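Local atomic coordinates of 2-oxoglutarate-dependent dioxygenase tropC (Talaromyces stipitatus, PDB entry 6XJJ), a protein that uses iron and 2-oxoglutarate as a dioxygenase in the biosynthesis of fungal tropolones, downstream of the dearomatizing monooxygenase tropB. Residues A[74-85]-A[274-285]. Sequence-based numbering, arbitrary orientation.
Sequences GFFNLVGHGIPA and VPVIEDAFVINM
His-81 presents one ring face to the edge of Phe-281, a T-shaped pair with centroids 4.6 Å apart and planes at 65°, Phe-281 CE2 standing over the middle of the imidazole. A chi1 of 47° sets the histidine ring between its own backbone N and carbonyl carbon, folded toward Phe-281. Imidazole suits the spot because both nitrogens work: NE2 donates to Asp-279 O (3.0 Å), approaching from above the carbonyl plane, while ND1 accepts from Ile-83 N. The two bent bonds probably limit the ring's rotation, and Ile-83 CD1 adds an apolar contact to Phe-281. Strand 75-79 pairs antiparallel with 281-285 and extends the major sheet of the catalytic double-stranded beta-helix, with 43-45 beyond it; Ile-283 N to Phe-76 O (2.8 Å) is nearly straight. On one face, Ile-283 lies alongside Phe-76 and sends CG1 against Leu-78 CB (3.8 Å), branched aliphatics filling the layer against helix 171-204. On the other, Asn-77 lays its amide by Ile-277 CG1, Phe-75 CD2 meets Val-282 CG1 (3.7 Å), and Asn-284 CB makes a CH-pi contact with the Phe-75 ring. Phe-75 also packs edge-to-face with the iron ligand His-302, and Asn-284 ND2 probably positions the carboxylate of another, Asp-245, by bonding its OD2.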
loop_
_atom_site.group_PDB
_atom_site.type_symbol
_atom_site.label_atom_id
_atom_site.label_comp_id
_atom_site.label_asym_id
_atom_site.label_seq_id
_atom_site.Cartn_x
_atom_site.Cartn_y
_atom_site.Cartn_z
ATOM N N GLY A 74 11.397 6.415 -6.184
ATOM C CA GLY A 74 10.679 5.270 -5.662
ATOM C C GLY A 74 9.238 5.549 -5.301
ATOM O O GLY A 74 8.538 4.626 -4.880
ATOM N N PHE A 75 8.779 6.797 -5.423
ATOM C CA PHE A 75 7.380 7.138 -5.236
ATOM C C PHE A 75 6.878 7.959 -6.411
ATOM O O PHE A 75 7.644 8.674 -7.062
ATOM C CB PHE A 75 7.046 7.998 -4.001
ATOM C CG PHE A 75 7.132 7.304 -2.666
ATOM C CD1 PHE A 75 8.011 6.269 -2.398
ATOM C CD2 PHE A 75 6.148 7.592 -1.725
ATOM C CE1 PHE A 75 8.014 5.652 -1.138
ATOM C CE2 PHE A 75 6.121 6.968 -0.506
ATOM C CZ PHE A 75 7.048 5.991 -0.208
ATOM N N PHE A 76 5.569 7.858 -6.653
ATOM C CA PHE A 76 4.798 8.907 -7.305
ATOM C C PHE A 76 3.364 8.914 -6.788
ATOM O O PHE A 76 2.903 7.976 -6.133
ATOM C CB PHE A 76 4.662 8.832 -8.838
ATOM C CG PHE A 76 4.421 7.453 -9.423
ATOM C CD1 PHE A 76 4.584 6.276 -8.712
ATOM C CD2 PHE A 76 3.638 7.383 -10.572
ATOM C CE1 PHE A 76 4.283 5.053 -9.282
ATOM C CE2 PHE A 76 3.278 6.163 -11.116
ATOM C CZ PHE A 76 3.587 5.003 -10.453
ATOM N N ASN A 77 2.663 10.006 -7.110
ATOM C CA ASN A 77 1.205 10.062 -7.091
ATOM C C ASN A 77 0.637 9.636 -8.437
ATOM O O ASN A 77 1.133 10.040 -9.495
ATOM C CB ASN A 77 0.713 11.473 -6.766
ATOM C CG ASN A 77 0.792 11.797 -5.294
ATOM O OD1 ASN A 77 -0.062 11.384 -4.508
ATOM N ND2 ASN A 77 1.813 12.545 -4.910
ATOM N N LEU A 78 -0.427 8.838 -8.385
ATOM C CA LEU A 78 -1.055 8.265 -9.566
ATOM C C LEU A 78 -2.467 8.814 -9.707
ATOM O O LEU A 78 -3.252 8.753 -8.757
ATOM C CB LEU A 78 -1.102 6.739 -9.467
ATOM C CG LEU A 78 -1.594 5.956 -10.690
ATOM C CD1 LEU A 78 -0.965 4.574 -10.696
ATOM C CD2 LEU A 78 -3.109 5.833 -10.723
ATOM N N VAL A 79 -2.786 9.332 -10.894
ATOM C CA VAL A 79 -4.144 9.734 -11.240
ATOM C C VAL A 79 -4.496 9.132 -12.595
ATOM O O VAL A 79 -3.659 8.538 -13.278
ATOM C CB VAL A 79 -4.325 11.267 -11.271
ATOM C CG1 VAL A 79 -4.096 11.854 -9.888
ATOM C CG2 VAL A 79 -3.398 11.905 -12.306
ATOM N N GLY A 80 -5.763 9.308 -12.980
ATOM C CA GLY A 80 -6.277 8.741 -14.214
ATOM C C GLY A 80 -6.658 7.285 -14.105
ATOM O O GLY A 80 -6.830 6.614 -15.128
ATOM N N HIS A 81 -6.793 6.780 -12.880
ATOM C CA HIS A 81 -7.050 5.373 -12.619
ATOM C C HIS A 81 -8.481 4.956 -12.931
ATOM O O HIS A 81 -8.723 3.768 -13.169
ATOM C CB HIS A 81 -6.700 5.069 -11.157
ATOM C CG HIS A 81 -7.256 6.062 -10.182
ATOM N ND1 HIS A 81 -8.566 6.042 -9.759
ATOM C CD2 HIS A 81 -6.677 7.121 -9.565
ATOM C CE1 HIS A 81 -8.768 7.038 -8.912
ATOM N NE2 HIS A 81 -7.636 7.706 -8.776
ATOM N N GLY A 82 -9.427 5.893 -12.944
ATOM C CA GLY A 82 -10.793 5.579 -13.301
ATOM C C GLY A 82 -11.673 5.138 -12.152
ATOM O O GLY A 82 -12.881 4.963 -12.348
ATOM N N ILE A 83 -11.118 4.965 -10.964
ATOM C CA ILE A 83 -11.930 4.626 -9.789
ATOM C C ILE A 83 -12.733 5.855 -9.365
ATOM O O ILE A 83 -12.160 6.955 -9.252
ATOM C CB ILE A 83 -11.030 4.132 -8.654
ATOM C CG1 ILE A 83 -10.312 2.860 -9.108
ATOM C CG2 ILE A 83 -11.838 3.838 -7.402
ATOM C CD1 ILE A 83 -9.170 2.422 -8.229
ATOM N N PRO A 84 -14.038 5.740 -9.123
ATOM C CA PRO A 84 -14.816 6.935 -8.781
ATOM C C PRO A 84 -14.457 7.463 -7.404
ATOM O O PRO A 84 -13.920 6.754 -6.548
ATOM C CB PRO A 84 -16.269 6.447 -8.812
ATOM C CG PRO A 84 -16.247 5.214 -9.635
ATOM C CD PRO A 84 -14.916 4.582 -9.381
ATOM N N ALA A 85 -14.779 8.739 -7.191
ATOM C CA ALA A 85 -14.638 9.303 -5.859
ATOM C C ALA A 85 -15.540 8.611 -4.848
ATOM O O ALA A 85 -15.241 8.643 -3.652
ATOM C CB ALA A 85 -14.936 10.799 -5.879
ATOM N N VAL A 274 5.036 13.966 0.798
ATOM C CA VAL A 274 4.165 13.439 -0.240
ATOM C C VAL A 274 2.845 14.206 -0.154
ATOM O O VAL A 274 2.078 13.984 0.796
ATOM C CB VAL A 274 3.939 11.931 -0.088
ATOM C CG1 VAL A 274 2.994 11.434 -1.168
ATOM C CG2 VAL A 274 5.259 11.195 -0.168
ATOM N N PRO A 275 2.547 15.096 -1.098
ATOM C CA PRO A 275 1.319 15.889 -0.979
ATOM C C PRO A 275 0.076 15.040 -1.194
ATOM O O PRO A 275 0.064 14.115 -2.012
ATOM C CB PRO A 275 1.474 16.942 -2.079
ATOM C CG PRO A 275 2.318 16.270 -3.110
ATOM C CD PRO A 275 3.250 15.356 -2.369
ATOM N N VAL A 276 -0.974 15.358 -0.434
ATOM C CA VAL A 276 -2.285 14.760 -0.652
ATOM C C VAL A 276 -2.863 15.349 -1.931
ATOM O O VAL A 276 -3.314 16.499 -1.948
ATOM C CB VAL A 276 -3.225 14.993 0.546
ATOM C CG1 VAL A 276 -4.626 14.502 0.236
ATOM C CG2 VAL A 276 -2.715 14.260 1.754
ATOM N N ILE A 277 -2.839 14.570 -3.011
ATOM C CA ILE A 277 -3.386 14.994 -4.295
ATOM C C ILE A 277 -4.823 14.505 -4.416
ATOM O O ILE A 277 -5.179 13.413 -3.959
ATOM C CB ILE A 277 -2.522 14.483 -5.467
ATOM C CG1 ILE A 277 -1.097 15.040 -5.374
ATOM C CG2 ILE A 277 -3.168 14.839 -6.796
ATOM C CD1 ILE A 277 -1.020 16.560 -5.402
ATOM N N GLU A 278 -5.655 15.319 -5.064
ATOM C CA GLU A 278 -7.069 15.007 -5.225
ATOM C C GLU A 278 -7.239 13.915 -6.275
ATOM O O GLU A 278 -6.757 14.049 -7.404
ATOM C CB GLU A 278 -7.844 16.271 -5.600
ATOM C CG GLU A 278 -9.311 16.074 -5.958
ATOM C CD GLU A 278 -10.037 17.402 -6.071
ATOM O OE1 GLU A 278 -9.393 18.453 -5.847
ATOM O OE2 GLU A 278 -11.244 17.407 -6.386
ATOM N N ASP A 279 -7.915 12.830 -5.891
ATOM C CA ASP A 279 -8.188 11.705 -6.787
ATOM C C ASP A 279 -6.908 10.963 -7.153
ATOM O O ASP A 279 -6.725 10.530 -8.291
ATOM C CB ASP A 279 -8.919 12.166 -8.046
ATOM C CG ASP A 279 -10.330 12.614 -7.755
ATOM O OD1 ASP A 279 -10.836 12.272 -6.666
ATOM O OD2 ASP A 279 -10.934 13.303 -8.604
ATOM N N ALA A 280 -6.023 10.796 -6.179
ATOM C CA ALA A 280 -4.745 10.160 -6.426
ATOM C C ALA A 280 -4.549 9.010 -5.455
ATOM O O ALA A 280 -5.188 8.932 -4.404
ATOM C CB ALA A 280 -3.589 11.157 -6.306
ATOM N N PHE A 281 -3.683 8.090 -5.855
ATOM C CA PHE A 281 -3.102 7.113 -4.954
ATOM C C PHE A 281 -1.592 7.309 -4.931
ATOM O O PHE A 281 -0.989 7.695 -5.939
ATOM C CB PHE A 281 -3.441 5.690 -5.399
ATOM C CG PHE A 281 -4.912 5.401 -5.432
ATOM C CD1 PHE A 281 -5.573 4.980 -4.291
ATOM C CD2 PHE A 281 -5.635 5.558 -6.606
ATOM C CE1 PHE A 281 -6.927 4.710 -4.318
ATOM C CE2 PHE A 281 -6.993 5.294 -6.641
ATOM C CZ PHE A 281 -7.641 4.868 -5.496
ATOM N N VAL A 282 -0.981 7.043 -3.774
ATOM C CA VAL A 282 0.475 7.075 -3.650
ATOM C C VAL A 282 1.013 5.692 -3.956
ATOM O O VAL A 282 0.577 4.698 -3.364
ATOM C CB VAL A 282 0.922 7.525 -2.250
ATOM C CG1 VAL A 282 2.440 7.453 -2.130
ATOM C CG2 VAL A 282 0.465 8.917 -1.955
ATOM N N ILE A 283 1.963 5.634 -4.877
ATOM C CA ILE A 283 2.542 4.388 -5.350
ATOM C C ILE A 283 4.014 4.410 -4.992
ATOM O O ILE A 283 4.703 5.400 -5.261
ATOM C CB ILE A 283 2.369 4.232 -6.869
ATOM C CG1 ILE A 283 0.910 4.426 -7.295
ATOM C CG2 ILE A 283 2.917 2.889 -7.329
ATOM C CD1 ILE A 283 -0.055 3.465 -6.691
ATOM N N ASN A 284 4.497 3.334 -4.382
ATOM C CA ASN A 284 5.929 3.185 -4.174
ATOM C C ASN A 284 6.359 1.745 -4.394
ATOM O O ASN A 284 5.566 0.804 -4.292
ATOM C CB ASN A 284 6.357 3.592 -2.774
ATOM C CG ASN A 284 5.680 2.784 -1.718
ATOM O OD1 ASN A 284 4.497 2.494 -1.831
ATOM N ND2 ASN A 284 6.457 2.263 -0.785
ATOM N N MET A 285 7.649 1.593 -4.651
ATOM C CA MET A 285 8.273 0.301 -4.869
ATOM C C MET A 285 8.802 -0.261 -3.548
ATOM O O MET A 285 9.175 0.485 -2.637
ATOM C CB MET A 285 9.422 0.449 -5.862
ATOM C CG MET A 285 9.038 1.136 -7.179
ATOM S SD MET A 285 7.918 0.194 -8.249
ATOM C CE MET A 285 6.306 0.845 -7.785
#